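Local coordinates for protein T cell receptor gamma chain (Monodelphis domestica, PDB 7L15) that forms the gamma subunit of a marsupial gamma mu T cell receptor, pairing with the mu chain in a complex that probably serves antigen recognition, at residues Thr2-Glu7 with Ser99-Val104; His36-Gln41 with Lys105-Gly110. One frame throughout, in Å; residues are numbered along the deposited sequence.

Contact 1. Residues Thr2-Glu7 with Ser99-Val104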
ATOM      1  N   THR B   2     -22.701 -10.771   3.598  1.00110.30           N
ATOM      2  CA  THR B   2     -22.279  -9.826   2.569  1.00111.42           C
ATOM      3  C   THR B   2     -20.753  -9.756   2.494  1.00114.75           C
ATOM      4  O   THR B   2     -20.191  -9.018   1.683  1.00112.28           O
ATOM      5  CB  THR B   2     -22.846  -8.419   2.836  1.00105.95           C
ATOM      6  OG1 THR B   2     -24.145  -8.534   3.427  1.00103.96           O
ATOM      7  CG2 THR B   2     -22.949  -7.609   1.542  1.00 99.12           C
ATOM      8  N   GLY B   3     -20.086 -10.534   3.348  1.00114.17           N
ATOM      9  CA  GLY B   3     -18.636 -10.559   3.392  1.00110.52           C
ATOM     10  C   GLY B   3     -18.064  -9.724   4.522  1.00110.96           C
ATOM     11  O   GLY B   3     -18.438  -8.559   4.685  1.00116.10           O
ATOM     12  N   VAL B   4     -17.150 -10.295   5.301  1.00104.05           N
ATOM     13  CA  VAL B   4     -16.631  -9.616   6.484  1.00 93.20           C
ATOM     14  C   VAL B   4     -15.563  -8.608   6.077  1.00 86.61           C
ATOM     15  O   VAL B   4     -14.758  -8.855   5.167  1.00 80.18           O
ATOM     16  CB  VAL B   4     -16.095 -10.642   7.502  1.00 87.06           C
ATOM     17  CG1 VAL B   4     -14.870 -11.365   6.970  1.00 79.37           C
ATOM     18  CG2 VAL B   4     -15.800  -9.973   8.826  1.00 76.49           C
ATOM     19  N   ALA B   5     -15.557  -7.456   6.752  1.00 86.89           N
ATOM     20  CA  ALA B   5     -14.645  -6.364   6.432  1.00 78.85           C
ATOM     21  C   ALA B   5     -14.321  -5.559   7.684  1.00 80.24           C
ATOM     22  O   ALA B   5     -15.192  -5.325   8.526  1.00 85.58           O
ATOM     23  CB  ALA B   5     -15.238  -5.435   5.371  1.00 69.97           C
ATOM     24  N   LEU B   6     -13.073  -5.103   7.777  1.00 70.03           N
ATOM     25  CA  LEU B   6     -12.579  -4.376   8.935  1.00 67.79           C
ATOM     26  C   LEU B   6     -11.992  -3.045   8.490  1.00 70.82           C
ATOM     27  O   LEU B   6     -11.252  -2.983   7.503  1.00 72.10           O
ATOM     28  CB  LEU B   6     -11.515  -5.178   9.690  1.00 67.67           C
ATOM     29  CG  LEU B   6     -11.764  -6.655  10.015  1.00 63.70           C
ATOM     30  CD1 LEU B   6     -11.566  -7.534   8.784  1.00 66.56           C
ATOM     31  CD2 LEU B   6     -10.829  -7.087  11.134  1.00 56.69           C
ATOM     32  N   GLU B   7     -12.311  -1.991   9.236  1.00 65.62           N
ATOM     33  CA  GLU B   7     -11.923  -0.624   8.915  1.00 67.94           C
ATOM     34  C   GLU B   7     -11.044  -0.075  10.033  1.00 63.97           C
ATOM     35  O   GLU B   7     -11.348  -0.263  11.213  1.00 67.58           O
ATOM     36  CB  GLU B   7     -13.168   0.263   8.730  1.00 74.85           C
ATOM     37  CG  GLU B   7     -12.878   1.735   8.423  1.00 82.96           C
ATOM     38  CD  GLU B   7     -14.096   2.652   8.610  1.00 86.84           C
ATOM     39  OE1 GLU B   7     -14.430   2.988   9.768  1.00 89.70           O
ATOM     40  OE2 GLU B   7     -14.713   3.042   7.596  1.00 86.14           O
ATOM     41  N   SER B  99      -9.847 -10.875  11.533  1.00 52.42           N
ATOM     42  CA  SER B  99     -10.915 -11.762  11.976  1.00 56.76           C
ATOM     43  C   SER B  99     -10.935 -13.033  11.140  1.00 54.48           C
ATOM     44  O   SER B  99     -10.803 -12.985   9.914  1.00 58.35           O
ATOM     45  CB  SER B  99     -12.287 -11.080  11.896  1.00 60.18           C
ATOM     46  OG  SER B  99     -13.262 -11.901  12.505  1.00 63.60           O
ATOM     47  N   TRP B 100     -11.115 -14.165  11.814  1.00 60.43           N
ATOM     48  CA  TRP B 100     -11.370 -15.423  11.127  1.00 61.65           C
ATOM     49  C   TRP B 100     -12.711 -15.368  10.413  1.00 63.60           C
ATOM     50  O   TRP B 100     -13.698 -14.863  10.954  1.00 67.23           O
ATOM     51  CB  TRP B 100     -11.373 -16.586  12.118  1.00 57.98           C
ATOM     52  CG  TRP B 100     -10.013 -17.043  12.540  1.00 56.87           C
ATOM     53  CD1 TRP B 100      -9.479 -16.966  13.790  1.00 52.11           C
ATOM     54  CD2 TRP B 100      -9.009 -17.649  11.708  1.00 58.41           C
ATOM     55  NE1 TRP B 100      -8.202 -17.487  13.791  1.00 61.37           N
ATOM     56  CE2 TRP B 100      -7.894 -17.914  12.526  1.00 59.69           C
ATOM     57  CE3 TRP B 100      -8.947 -17.990  10.352  1.00 62.27           C
ATOM     58  CZ2 TRP B 100      -6.730 -18.501  12.037  1.00 58.96           C
ATOM     59  CZ3 TRP B 100      -7.791 -18.577   9.867  1.00 61.08           C
ATOM     60  CH2 TRP B 100      -6.698 -18.828  10.710  1.00 64.79           C
ATOM     61  N   ASP B 101     -12.739 -15.897   9.173  1.00 57.05           N
ATOM     62  CA  ASP B 101     -13.975 -16.121   8.403  1.00 73.99           C
ATOM     63  C   ASP B 101     -13.846 -17.504   7.751  1.00 72.17           C
ATOM     64  O   ASP B 101     -13.521 -17.636   6.566  1.00 62.71           O
ATOM     65  CB  ASP B 101     -14.214 -15.018   7.367  1.00 80.99           C
ATOM     66  CG  ASP B 101     -15.549 -15.165   6.643  1.00 85.91           C
ATOM     67  OD1 ASP B 101     -16.245 -16.181   6.855  1.00 86.81           O
ATOM     68  OD2 ASP B 101     -15.907 -14.255   5.860  1.00 87.14           O
ATOM     69  N   GLY B 102     -14.114 -18.543   8.537  1.00 67.06           N
ATOM     70  CA  GLY B 102     -13.893 -19.898   8.083  1.00 63.20           C
ATOM     71  C   GLY B 102     -12.425 -20.255   8.161  1.00 68.41           C
ATOM     72  O   GLY B 102     -11.753 -19.918   9.143  1.00 64.74           O
ATOM     73  N   ARG B 103     -11.908 -20.930   7.142  1.00 65.67           N
ATOM     74  CA  ARG B 103     -10.489 -21.225   7.100  1.00 66.05           C
ATOM     75  C   ARG B 103      -9.664 -20.032   6.634  1.00 63.78           C
ATOM     76  O   ARG B 103      -8.454 -20.173   6.457  1.00 59.73           O
ATOM     77  CB  ARG B 103     -10.228 -22.444   6.202  1.00 74.02           C
ATOM     78  CG  ARG B 103     -10.947 -22.407   4.854  1.00 91.38           C
ATOM     79  CD  ARG B 103     -10.021 -22.013   3.699  1.00 97.45           C
ATOM     80  NE  ARG B 103      -9.070 -23.070   3.339  1.00 99.05           N
ATOM     81  CZ  ARG B 103      -7.794 -23.095   3.715  1.00 93.19           C
ATOM     82  NH1 ARG B 103      -7.012 -24.099   3.335  1.00 96.13           N
ATOM     83  NH2 ARG B 103      -7.297 -22.119   4.468  1.00 83.17           N
ATOM     84  N   VAL B 104     -10.288 -18.869   6.443  1.00 60.45           N
ATOM     85  CA  VAL B 104      -9.635 -17.691   5.882  1.00 57.84           C
ATOM     86  C   VAL B 104      -9.629 -16.592   6.931  1.00 61.81           C
ATOM     87  O   VAL B 104     -10.663 -16.320   7.552  1.00 66.50           O
ATOM     88  CB  VAL B 104     -10.345 -17.207   4.606  1.00 61.29           C
ATOM     89  CG1 VAL B 104      -9.983 -15.736   4.301  1.00 52.46           C
ATOM     90  CG2 VAL B 104      -9.976 -18.106   3.440  1.00 67.22           C
TER

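Contact 2. Residues His36-Gln41 with Lys105-Gly110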
ATOM      1  N   HIS B  36      -8.599 -10.047  16.343  1.00 60.00           N
ATOM      2  CA  HIS B  36      -7.174 -10.322  16.493  1.00 56.99           C
ATOM      3  C   HIS B  36      -6.366  -9.095  16.101  1.00 51.73           C
ATOM      4  O   HIS B  36      -6.730  -8.386  15.166  1.00 57.74           O
ATOM      5  CB  HIS B  36      -6.749 -11.509  15.625  1.00 50.33           C
ATOM      6  CG  HIS B  36      -7.590 -12.731  15.818  1.00 51.86           C
ATOM      7  ND1 HIS B  36      -7.140 -13.841  16.504  1.00 54.05           N
ATOM      8  CD2 HIS B  36      -8.850 -13.022  15.414  1.00 49.92           C
ATOM      9  CE1 HIS B  36      -8.086 -14.764  16.513  1.00 51.77           C
ATOM     10  NE2 HIS B  36      -9.134 -14.293  15.856  1.00 52.77           N
ATOM     11  N   TRP B  37      -5.262  -8.853  16.810  1.00 49.98           N
ATOM     12  CA  TRP B  37      -4.401  -7.695  16.568  1.00 50.16           C
ATOM     13  C   TRP B  37      -2.998  -8.178  16.244  1.00 48.94           C
ATOM     14  O   TRP B  37      -2.321  -8.734  17.111  1.00 50.23           O
ATOM     15  CB  TRP B  37      -4.375  -6.748  17.768  1.00 50.12           C
ATOM     16  CG  TRP B  37      -5.587  -5.869  17.836  1.00 52.95           C
ATOM     17  CD1 TRP B  37      -6.701  -6.071  18.586  1.00 51.93           C
ATOM     18  CD2 TRP B  37      -5.813  -4.661  17.102  1.00 41.10           C
ATOM     19  NE1 TRP B  37      -7.607  -5.056  18.378  1.00 51.04           N
ATOM     20  CE2 TRP B  37      -7.081  -4.177  17.471  1.00 56.54           C
ATOM     21  CE3 TRP B  37      -5.058  -3.932  16.190  1.00 46.85           C
ATOM     22  CZ2 TRP B  37      -7.616  -3.006  16.949  1.00 58.44           C
ATOM     23  CZ3 TRP B  37      -5.600  -2.766  15.661  1.00 49.76           C
ATOM     24  CH2 TRP B  37      -6.861  -2.316  16.047  1.00 47.05           C
ATOM     25  N   TYR B  38      -2.571  -7.956  15.001  1.00 44.77           N
ATOM     26  CA  TYR B  38      -1.254  -8.329  14.511  1.00 40.11           C
ATOM     27  C   TYR B  38      -0.397  -7.080  14.347  1.00 48.09           C
ATOM     28  O   TYR B  38      -0.910  -5.974  14.152  1.00 46.43           O
ATOM     29  CB  TYR B  38      -1.346  -9.062  13.152  1.00 39.58           C
ATOM     30  CG  TYR B  38      -1.881 -10.497  13.245  1.00 44.67           C
ATOM     31  CD1 TYR B  38      -3.236 -10.752  13.377  1.00 44.48           C
ATOM     32  CD2 TYR B  38      -1.020 -11.579  13.170  1.00 51.21           C
ATOM     33  CE1 TYR B  38      -3.725 -12.051  13.457  1.00 47.31           C
ATOM     34  CE2 TYR B  38      -1.493 -12.877  13.241  1.00 45.64           C
ATOM     35  CZ  TYR B  38      -2.840 -13.109  13.391  1.00 50.74           C
ATOM     36  OH  TYR B  38      -3.298 -14.406  13.458  1.00 47.51           O
ATOM     37  N   ARG B  39       0.915  -7.261  14.439  1.00 43.36           N
ATOM     38  CA  ARG B  39       1.864  -6.184  14.238  1.00 45.66           C
ATOM     39  C   ARG B  39       2.874  -6.595  13.186  1.00 45.61           C
ATOM     40  O   ARG B  39       3.355  -7.732  13.176  1.00 45.13           O
ATOM     41  CB  ARG B  39       2.601  -5.803  15.522  1.00 43.66           C
ATOM     42  CG  ARG B  39       3.692  -4.749  15.288  1.00 44.24           C
ATOM     43  CD  ARG B  39       4.268  -4.223  16.593  1.00 50.30           C
ATOM     44  NE  ARG B  39       4.906  -5.289  17.352  1.00 44.52           N
ATOM     45  CZ  ARG B  39       5.360  -5.160  18.589  1.00 45.24           C
ATOM     46  NH1 ARG B  39       5.256  -3.999  19.229  1.00 44.68           N
ATOM     47  NH2 ARG B  39       5.939  -6.194  19.172  1.00 42.85           N
ATOM     48  N   SER B  40       3.229  -5.643  12.339  1.00 37.38           N
ATOM     49  CA  SER B  40       4.213  -5.836  11.296  1.00 39.01           C
ATOM     50  C   SER B  40       5.322  -4.804  11.450  1.00 40.45           C
ATOM     51  O   SER B  40       5.047  -3.601  11.504  1.00 40.44           O
ATOM     52  CB  SER B  40       3.544  -5.707   9.937  1.00 41.36           C
ATOM     53  OG  SER B  40       4.506  -5.593   8.934  1.00 47.91           O
ATOM     54  N   GLN B  41       6.581  -5.268  11.475  1.00 36.27           N
ATOM     55  CA  GLN B  41       7.730  -4.372  11.524  1.00 36.80           C
ATOM     56  C   GLN B  41       8.723  -4.807  10.462  1.00 39.80           C
ATOM     57  O   GLN B  41       8.896  -6.002  10.211  1.00 41.44           O
ATOM     58  CB  GLN B  41       8.412  -4.348  12.929  1.00 40.08           C
ATOM     59  CG  GLN B  41       7.508  -3.890  14.095  1.00 36.94           C
ATOM     60  CD  GLN B  41       8.164  -4.031  15.479  1.00 42.66           C
ATOM     61  OE1 GLN B  41       8.805  -5.049  15.798  1.00 34.71           O
ATOM     62  NE2 GLN B  41       8.014  -2.999  16.296  1.00 39.76           N
ATOM     63  N   LYS B 105      -8.474 -15.955   7.119  1.00 51.82           N
ATOM     64  CA  LYS B 105      -8.365 -14.816   8.021  1.00 56.36           C
ATOM     65  C   LYS B 105      -8.369 -13.532   7.205  1.00 50.75           C
ATOM     66  O   LYS B 105      -7.606 -13.404   6.248  1.00 50.17           O
ATOM     67  CB  LYS B 105      -7.104 -14.907   8.885  1.00 58.48           C
ATOM     68  CG  LYS B 105      -7.225 -14.169  10.211  1.00 58.46           C
ATOM     69  CD  LYS B 105      -6.662 -14.996  11.354  1.00 56.79           C
ATOM     70  CE  LYS B 105      -6.555 -14.170  12.625  1.00 55.00           C
ATOM     71  NZ  LYS B 105      -5.944 -14.944  13.748  1.00 52.37           N
ATOM     72  N   VAL B 106      -9.235 -12.595   7.587  1.00 52.07           N
ATOM     73  CA  VAL B 106      -9.388 -11.309   6.915  1.00 53.04           C
ATOM     74  C   VAL B 106      -8.805 -10.220   7.803  1.00 50.57           C
ATOM     75  O   VAL B 106      -9.063 -10.186   9.012  1.00 48.85           O
ATOM     76  CB  VAL B 106     -10.864 -11.007   6.596  1.00 51.89           C
ATOM     77  CG1 VAL B 106     -10.959  -9.786   5.720  1.00 44.67           C
ATOM     78  CG2 VAL B 106     -11.529 -12.204   5.934  1.00 59.20           C
ATOM     79  N   PHE B 107      -8.054  -9.312   7.190  1.00 46.23           N
ATOM     80  CA  PHE B 107      -7.270  -8.307   7.892  1.00 51.66           C
ATOM     81  C   PHE B 107      -7.725  -6.909   7.512  1.00 52.76           C
ATOM     82  O   PHE B 107      -8.027  -6.633   6.345  1.00 52.03           O
ATOM     83  CB  PHE B 107      -5.767  -8.409   7.554  1.00 39.19           C
ATOM     84  CG  PHE B 107      -5.065  -9.558   8.206  1.00 46.99           C
ATOM     85  CD1 PHE B 107      -5.314 -10.864   7.811  1.00 40.74           C
ATOM     86  CD2 PHE B 107      -4.124  -9.323   9.208  1.00 49.34           C
ATOM     87  CE1 PHE B 107      -4.653 -11.918   8.411  1.00 42.62           C
ATOM     88  CE2 PHE B 107      -3.457 -10.364   9.810  1.00 44.73           C
ATOM     89  CZ  PHE B 107      -3.721 -11.673   9.415  1.00 43.30           C
ATOM     90  N   GLY B 108      -7.724  -6.021   8.491  1.00 52.50           N
ATOM     91  CA  GLY B 108      -7.819  -4.613   8.199  1.00 49.15           C
ATOM     92  C   GLY B 108      -6.603  -4.117   7.442  1.00 54.27           C
ATOM     93  O   GLY B 108      -5.564  -4.772   7.324  1.00 53.53           O
ATOM     94  N   GLU B 109      -6.743  -2.897   6.939  1.00 51.48           N
ATOM     95  CA  GLU B 109      -5.692  -2.266   6.165  1.00 46.18           C
ATOM     96  C   GLU B 109      -4.524  -1.802   7.038  1.00 43.08           C
ATOM     97  O   GLU B 109      -3.451  -1.533   6.510  1.00 39.93           O
ATOM     98  CB  GLU B 109      -6.309  -1.092   5.378  1.00 38.86           C
ATOM     99  CG  GLU B 109      -5.757  -0.896   3.981  1.00 61.40           C
ATOM    100  CD  GLU B 109      -6.471   0.219   3.227  1.00 76.60           C
ATOM    101  OE1 GLU B 109      -6.163   1.403   3.492  1.00 77.15           O
ATOM    102  OE2 GLU B 109      -7.353  -0.087   2.390  1.00 82.13           O
ATOM    103  N   GLY B 110      -4.706  -1.685   8.349  1.00 53.04           N
ATOM    104  CA  GLY B 110      -3.612  -1.331   9.226  1.00 47.31           C
ATOM    105  C   GLY B 110      -3.486   0.146   9.545  1.00 52.86           C
ATOM    106  O   GLY B 110      -3.741   0.996   8.689  1.00 52.65           O
TER

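Contact 1. Residues Thr2-Glu7 with Ser99-Val104
Val4, at the foot of strand 5-7, meets Asp101, at the start of the turn that follows Trp100, an aliphatic branch lying along a carboxylate-bearing side chain. From CB outward, Asp101 stays on one methyl of the valine: its CB is 3.7 Å from Val4 CG1, its CG 3.9 Å from Val4 CG1, and the oxygen OD2 comes nearest, 3.3 Å from Val4 CG1. OD2 also comes within 4.0 Å of Val4 CB. The two side chains slide past each other in opposite directions, so the carboxylate flanks the isopropyl group instead of pointing at it head-on. Val4 can offer CG1 because that branch takes the place between the backbone N and the carbonyl carbon (chi1 67°). Asp101 turns its CG away from its own N (chi1 -175°), extending the carboxylate along the valine. No hydrogen bond crosses this contact, and the two segments meet through van der Waals packing.

Two residues on, within strand 5-7, Leu6 turns the same way as Val4. Its CD2 comes 3.9 Å from Ser99 N, with Ser99 CB a little further off. Val4 and Leu6 both rest on Val106 as well, and both touch Ile27 of strand 21-28, so the N-terminal segment packs on residues of both sheets.

Asp101 also opens a tight reversal. A type II' turn spans Asp101 to Val104 with Gly102 at its positive-phi corner, and Asp101 N donates to Val104 O at 2.7 Å, while the return bond from Val104 N is weak. Within the turn, Arg103 touches an N-acetylglucosamine. This short hairpin joins strands 93-101 and 104-116, the place of the CDR3 loop in an immunoglobulin V domain, with the N-terminal strand packed against its base.

Contact 2. Residues His36-Gln41 with Lys105-Gly110
Tyr38 OH is gripped by two donors: Lys105 NZ at 2.7 Å from Tyr38 OH, and the backbone N of Leu118 of the T cell receptor mu chain. The lysine ammonium reaches the phenol at its edge, near the ring plane, the two side chains arriving from opposite directions. Behind it, Lys105 CE passes 3.6 Å from Tyr38 CE1. To get there the lysine leaves its strand with CG turned from the backbone N and bends at its second torsion (chi2 136°), after which the chain runs out extended to NZ.

The same lysine end also lies on His36, crossing its side chain at about a right angle. Lys105 CE is 3.8 Å from the centroid of the His36 ring, 16° off the normal, a CH-pi contact over the face, and NZ stands over that face toward the rim, 3.2 Å from His36 ND1. The firm partner of ND1 is Arg48 on the neighbouring strand 47-53, whereas Lys105 NZ has a further weak bond to Asp116 O of the mu chain.

Two residues beyond Lys105, Phe107 CE2 lies over one face of Tyr38, 3.6 Å from Tyr38 CD1. The two ring planes are inclined by 52°, an oblique aromatic pair. Both rings also touch Ala98, on strand 93-101, which runs between the two segments. Phe107 opens the Phe-Gly-X-Gly sequence characteristic of the J-encoded strand.

Since all four touching residues are buried and the mu chain supplies several partners, the chemistry implies a buried lysine-phenol hydrogen bond, flanked by aromatic rings, at the surface that pairs with the mu chain. The lysine charge there is probably eased by the phenol oxygen and the mu-chain carbonyl, and His36, accepting at ND1 from Arg48, may well be neutral.

Overall arrangement
The two contacts lie in the V domain, their centres 12 Å apart and on the same side of the chain's centre. Along the chain their segments alternate: 2-7, 36-41, 99-104, then 105-110 straight after. Strands 34-40, 93-101 and 104-116 are neighbours in one sheet, so contact 2 spans the middle strand, whereas contact 1 brings in strand 5-7 from the opposing sheet. The contacts join directly through the backbone pair Ser99 N to Val106 O at 2.7 Å, and Trp100 packs on both Lys105 and His36. Together they connect the turn of the CDR3 hairpin and the N-terminal edge to the face that pairs with the mu chain.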